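Local structure of uncharacterized protein (Legionella pneumophila subsp. pneumophila str. Philadelphia 1, 4RD8) at residues L55-L59 with V212-V216; S124-T130 with P195-D200. The protein is of unknown function, a largely helical Legionella pneumophila protein of the DUF5636 family. The protein carries 3 engineered substitutions. All blocks are in the same frame, centred on the assembly; numbering follows the deposited sequence.

Interaction 1. Residues L55-L59 with V212-V216; sequences LTMRL and VLREV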
# COMPACT_ATOMS: atom_id res chain seq x y z
N LEU A 55 8.42 -13.94 1.79
CA LEU A 55 7.87 -14.71 0.68
C LEU A 55 8.75 -15.91 0.31
O LEU A 55 8.25 -17.03 0.11
CB LEU A 55 7.68 -13.80 -0.54
CG LEU A 55 7.13 -14.40 -1.83
CD1 LEU A 55 5.75 -15.02 -1.60
CD2 LEU A 55 7.07 -13.34 -2.93
N THR A 56 10.06 -15.67 0.21
CA THR A 56 11.03 -16.73 -0.07
C THR A 56 10.92 -17.85 0.96
O THR A 56 10.93 -19.03 0.61
CB THR A 56 12.47 -16.19 -0.05
OG1 THR A 56 12.62 -15.18 -1.06
CG2 THR A 56 13.47 -17.31 -0.30
N MSE A 57 10.84 -17.45 2.22
CA MSE A 57 10.66 -18.38 3.33
C MSE A 57 9.40 -19.22 3.14
O MSE A 57 9.40 -20.43 3.33
CB MSE A 57 10.51 -17.58 4.63
CG MSE A 57 11.60 -17.79 5.65
SE MSE A 57 10.96 -17.25 7.40
CE MSE A 57 9.33 -18.30 7.46
N ARG A 58 8.33 -18.53 2.77
CA ARG A 58 7.01 -19.12 2.62
C ARG A 58 6.97 -20.17 1.52
O ARG A 58 6.51 -21.29 1.74
CB ARG A 58 6.02 -18.00 2.31
CG ARG A 58 4.59 -18.29 2.67
CD ARG A 58 3.77 -17.02 2.52
NE ARG A 58 2.36 -17.24 2.81
CZ ARG A 58 1.77 -16.93 3.96
NH1 ARG A 58 2.48 -16.38 4.94
NH2 ARG A 58 0.48 -17.17 4.12
N LEU A 59 7.47 -19.81 0.34
CA LEU A 59 7.51 -20.72 -0.81
C LEU A 59 8.32 -21.97 -0.50
O LEU A 59 7.89 -23.09 -0.80
CB LEU A 59 8.10 -20.02 -2.03
CG LEU A 59 7.37 -18.79 -2.58
CD1 LEU A 59 8.06 -18.30 -3.84
CD2 LEU A 59 5.92 -19.13 -2.87
N VAL A 212 12.70 -12.95 -5.74
CA VAL A 212 11.55 -13.81 -5.55
C VAL A 212 10.24 -13.03 -5.66
O VAL A 212 9.31 -13.46 -6.35
CB VAL A 212 11.62 -14.57 -4.21
CG1 VAL A 212 10.36 -15.37 -3.98
CG2 VAL A 212 12.83 -15.49 -4.20
N LEU A 213 10.18 -11.89 -4.98
CA LEU A 213 9.04 -11.00 -5.08
C LEU A 213 8.84 -10.59 -6.53
O LEU A 213 7.71 -10.50 -7.02
CB LEU A 213 9.24 -9.78 -4.18
CG LEU A 213 8.16 -8.68 -4.20
CD1 LEU A 213 6.78 -9.25 -3.86
CD2 LEU A 213 8.52 -7.53 -3.25
N ARG A 214 9.95 -10.36 -7.23
CA ARG A 214 9.90 -9.89 -8.61
C ARG A 214 9.28 -10.92 -9.56
O ARG A 214 8.37 -10.59 -10.32
CB ARG A 214 11.31 -9.52 -9.08
CG ARG A 214 11.46 -9.43 -10.59
CD ARG A 214 12.92 -9.29 -11.00
NE ARG A 214 13.16 -9.80 -12.34
CZ ARG A 214 14.32 -9.71 -12.99
NH1 ARG A 214 15.36 -9.12 -12.42
NH2 ARG A 214 14.43 -10.21 -14.21
N GLU A 215 9.76 -12.15 -9.50
CA GLU A 215 9.30 -13.20 -10.40
C GLU A 215 7.83 -13.55 -10.16
O GLU A 215 7.08 -13.78 -11.11
CB GLU A 215 10.17 -14.45 -10.27
CG GLU A 215 9.88 -15.54 -11.28
CD GLU A 215 10.81 -16.73 -11.13
OE1 GLU A 215 11.76 -16.63 -10.33
OE2 GLU A 215 10.58 -17.76 -11.80
N VAL A 216 7.42 -13.58 -8.89
CA VAL A 216 6.04 -13.90 -8.54
C VAL A 216 5.06 -12.87 -9.09
O VAL A 216 4.01 -13.22 -9.64
CB VAL A 216 5.86 -14.06 -7.00
CG1 VAL A 216 4.38 -14.23 -6.64
CG2 VAL A 216 6.68 -15.23 -6.49
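Val212 sits where the two helical segments come nearest and meets three residues of 55-59 with its two methyls. CG1 of Val212 reaches toward Leu59, tip to tip, and lies 3.7 Å from Leu59 CD1. The same methyl is 4.0 Å from Leu55 CG, where the two side chains slant across one another. Leu55 extends toward the other helix with CG anti to its own backbone nitrogen (chi1 179°), which carries CD2 past Val212 and over the backbone of the next residue, 3.7 Å from Leu213 CA. From there CD2 also touches Val216 CG2 at 4.0 Å, one helical turn on from Val212. Leu59 CD1 faces that same Val216 methyl more loosely, at 4.3 Å.

Segments 55-59 and 212-216, on helices 41-61 and 211-218, are inclined at 70°, with their axes 10.5 Å apart at closest approach. Leu55 and Leu59, one turn apart, meet Val212 and Val216, also one turn apart, so each helix offers an i, i+4 pair of aliphatic side chains. Ala71 and Leu75 of helix 69-85 border this patch: Val216 touches both, and Leu59 touches Ala71.

The polar element is slight, and no hydrogen bond passes between the two segments. Thr56 turns OG1 to the valine, crossing it at about a right angle, with Val212 CG2 3.2 Å from the oxygen. The hydroxyl has its hydrogen-bond partner within its own helix, the carbonyl oxygen of Asn52. Asn52 is also a polar tie between the helices: its OD1 accepts a hydrogen bond from the backbone N of Leu213 and a weak one from that of Val212, near the start of helix 211-218.

Interaction 2. Residues S124-T130 with P195-D200; sequences SSHGELT and PEWLSD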
# COMPACT_ATOMS: atom_id res chain seq x y z
N SER A 124 -4.78 -0.73 -14.51
CA SER A 124 -3.38 -0.46 -14.80
C SER A 124 -2.72 -1.67 -15.45
O SER A 124 -3.01 -2.81 -15.08
CB SER A 124 -2.62 -0.08 -13.53
OG SER A 124 -1.22 -0.10 -13.76
N SER A 125 -1.83 -1.43 -16.40
CA SER A 125 -1.09 -2.50 -17.05
C SER A 125 0.20 -2.80 -16.30
O SER A 125 0.95 -3.70 -16.67
CB SER A 125 -0.77 -2.13 -18.50
OG SER A 125 0.10 -1.01 -18.54
N HIS A 126 0.46 -2.03 -15.25
CA HIS A 126 1.75 -2.10 -14.55
C HIS A 126 1.72 -2.98 -13.30
O HIS A 126 2.74 -3.57 -12.94
CB HIS A 126 2.25 -0.69 -14.19
CG HIS A 126 2.59 0.15 -15.38
ND1 HIS A 126 1.69 1.02 -15.97
CD2 HIS A 126 3.74 0.27 -16.08
CE1 HIS A 126 2.28 1.62 -16.99
NE2 HIS A 126 3.52 1.19 -17.08
N GLY A 127 0.57 -3.08 -12.65
CA GLY A 127 0.44 -3.89 -11.46
C GLY A 127 -1.00 -4.21 -11.07
O GLY A 127 -1.94 -3.69 -11.67
N GLU A 128 -1.17 -5.06 -10.06
CA GLU A 128 -2.49 -5.54 -9.65
C GLU A 128 -2.74 -5.30 -8.16
O GLU A 128 -3.84 -4.93 -7.74
CB GLU A 128 -2.58 -7.04 -9.97
CG GLU A 128 -3.94 -7.68 -9.79
CD GLU A 128 -3.89 -9.19 -10.01
OE1 GLU A 128 -3.01 -9.85 -9.40
OE2 GLU A 128 -4.71 -9.72 -10.79
N LEU A 129 -1.69 -5.52 -7.37
CA LEU A 129 -1.78 -5.38 -5.92
C LEU A 129 -0.80 -4.35 -5.41
O LEU A 129 -0.29 -4.47 -4.30
CB LEU A 129 -1.47 -6.72 -5.23
CG LEU A 129 -2.31 -7.92 -5.63
CD1 LEU A 129 -1.81 -9.17 -4.93
CD2 LEU A 129 -3.77 -7.69 -5.31
N THR A 130 -0.50 -3.34 -6.23
CA THR A 130 0.55 -2.40 -5.84
C THR A 130 0.15 -1.56 -4.63
O THR A 130 0.98 -1.31 -3.76
CB THR A 130 0.99 -1.49 -7.01
OG1 THR A 130 1.40 -2.30 -8.11
CG2 THR A 130 2.16 -0.61 -6.59
N PRO A 195 2.26 4.29 -7.75
CA PRO A 195 2.21 2.83 -7.91
C PRO A 195 2.83 2.36 -9.22
O PRO A 195 3.34 1.24 -9.27
CB PRO A 195 0.70 2.52 -7.88
CG PRO A 195 0.05 3.82 -8.34
CD PRO A 195 0.92 4.90 -7.74
N GLU A 196 2.79 3.18 -10.27
CA GLU A 196 3.42 2.80 -11.53
C GLU A 196 4.92 2.71 -11.32
O GLU A 196 5.58 1.80 -11.84
CB GLU A 196 3.13 3.82 -12.64
CG GLU A 196 1.65 4.12 -12.84
CD GLU A 196 0.80 2.87 -12.91
OE1 GLU A 196 0.83 2.20 -13.95
OE2 GLU A 196 0.11 2.56 -11.91
N TRP A 197 5.47 3.65 -10.58
CA TRP A 197 6.91 3.65 -10.35
C TRP A 197 7.29 2.46 -9.48
O TRP A 197 8.28 1.78 -9.76
CB TRP A 197 7.38 4.96 -9.72
CG TRP A 197 8.88 5.03 -9.59
CD1 TRP A 197 9.76 5.58 -10.47
CD2 TRP A 197 9.67 4.50 -8.51
NE1 TRP A 197 11.05 5.44 -10.01
CE2 TRP A 197 11.02 4.78 -8.81
CE3 TRP A 197 9.37 3.82 -7.33
CZ2 TRP A 197 12.07 4.40 -7.96
CZ3 TRP A 197 10.40 3.44 -6.49
CH2 TRP A 197 11.74 3.74 -6.81
N LEU A 198 6.51 2.19 -8.42
CA LEU A 198 6.84 1.08 -7.53
C LEU A 198 6.73 -0.26 -8.23
O LEU A 198 7.58 -1.13 -8.05
CB LEU A 198 5.97 1.10 -6.26
CG LEU A 198 6.15 -0.06 -5.29
CD1 LEU A 198 7.58 -0.13 -4.76
CD2 LEU A 198 5.17 0.06 -4.13
N SER A 199 5.70 -0.42 -9.05
CA SER A 199 5.52 -1.66 -9.80
C SER A 199 6.70 -1.95 -10.73
O SER A 199 7.18 -3.08 -10.81
CB SER A 199 4.22 -1.62 -10.59
OG SER A 199 4.32 -2.41 -11.76
N ASP A 200 7.16 -0.91 -11.42
CA ASP A 200 8.29 -1.06 -12.35
C ASP A 200 9.60 -1.28 -11.59
O ASP A 200 10.48 -2.01 -12.03
CB ASP A 200 8.41 0.17 -13.25
CG ASP A 200 7.23 0.33 -14.19
OD1 ASP A 200 6.49 -0.66 -14.41
OD2 ASP A 200 7.05 1.45 -14.72
O HOH W 1 0.92 -0.36 -10.89
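An ST turn at Ser124 shapes the loop that leads into helix 130-144, and here that loop lies against the first turns of helix 195-204. Ser124 OG accepts from the backbone N of His126 at 3.0 Å, with an N-H...O angle of 161°. The same hydroxyl is 3.1 Å from Glu196 OE1, a hydrogen bond that is not settled, since the single hydroxyl proton could go to another acceptor instead. Glu196 bends at chi2 (-47°), bringing its carboxylate back to the loop and nearly perpendicular to the His126 ring, with OE1 2.5 Å from His126 ND1. Asp200 OD1 comes to the ring edge near its plane, 3.3 Å from His126 CD2.

Beyond the turn the loop ends in a helix start: Leu129 holds the N-cap position, and the backbone N of Thr130 donates to Asp118. Thr130 is buried against the other helix. Its methyl CG2 rests 3.7 Å from Pro195 CB and 3.9 Å from Leu198 CD2. A water lies 3.2 Å from Glu196 OE2, to which it can donate, and makes weak bonds to Thr130 OG1 and Pro195 O; it cannot donate to every acceptor around it at once.

How the interactions relate
Interactions 1 and 2 occupy separate places in one chain whose regular structure is all helix, with no strands; their centres are about 17 Å apart and their nearest atoms about 8 Å apart. In sequence order the segments run 55-59, 124-130, 195-200 and 212-216, so interaction 2 joins two parts of the chain that both fall between the ends of interaction 1. Helices 195-204 and 211-218 are consecutive: the first meets the loop before helix 130-144, the second meets helix 41-61. The C-terminal part of the modelled chain is thereby brought back against two earlier regions. The centre of interaction 1 lies about 18 Å from the centre of the chain, that of interaction 2 about 11 Å.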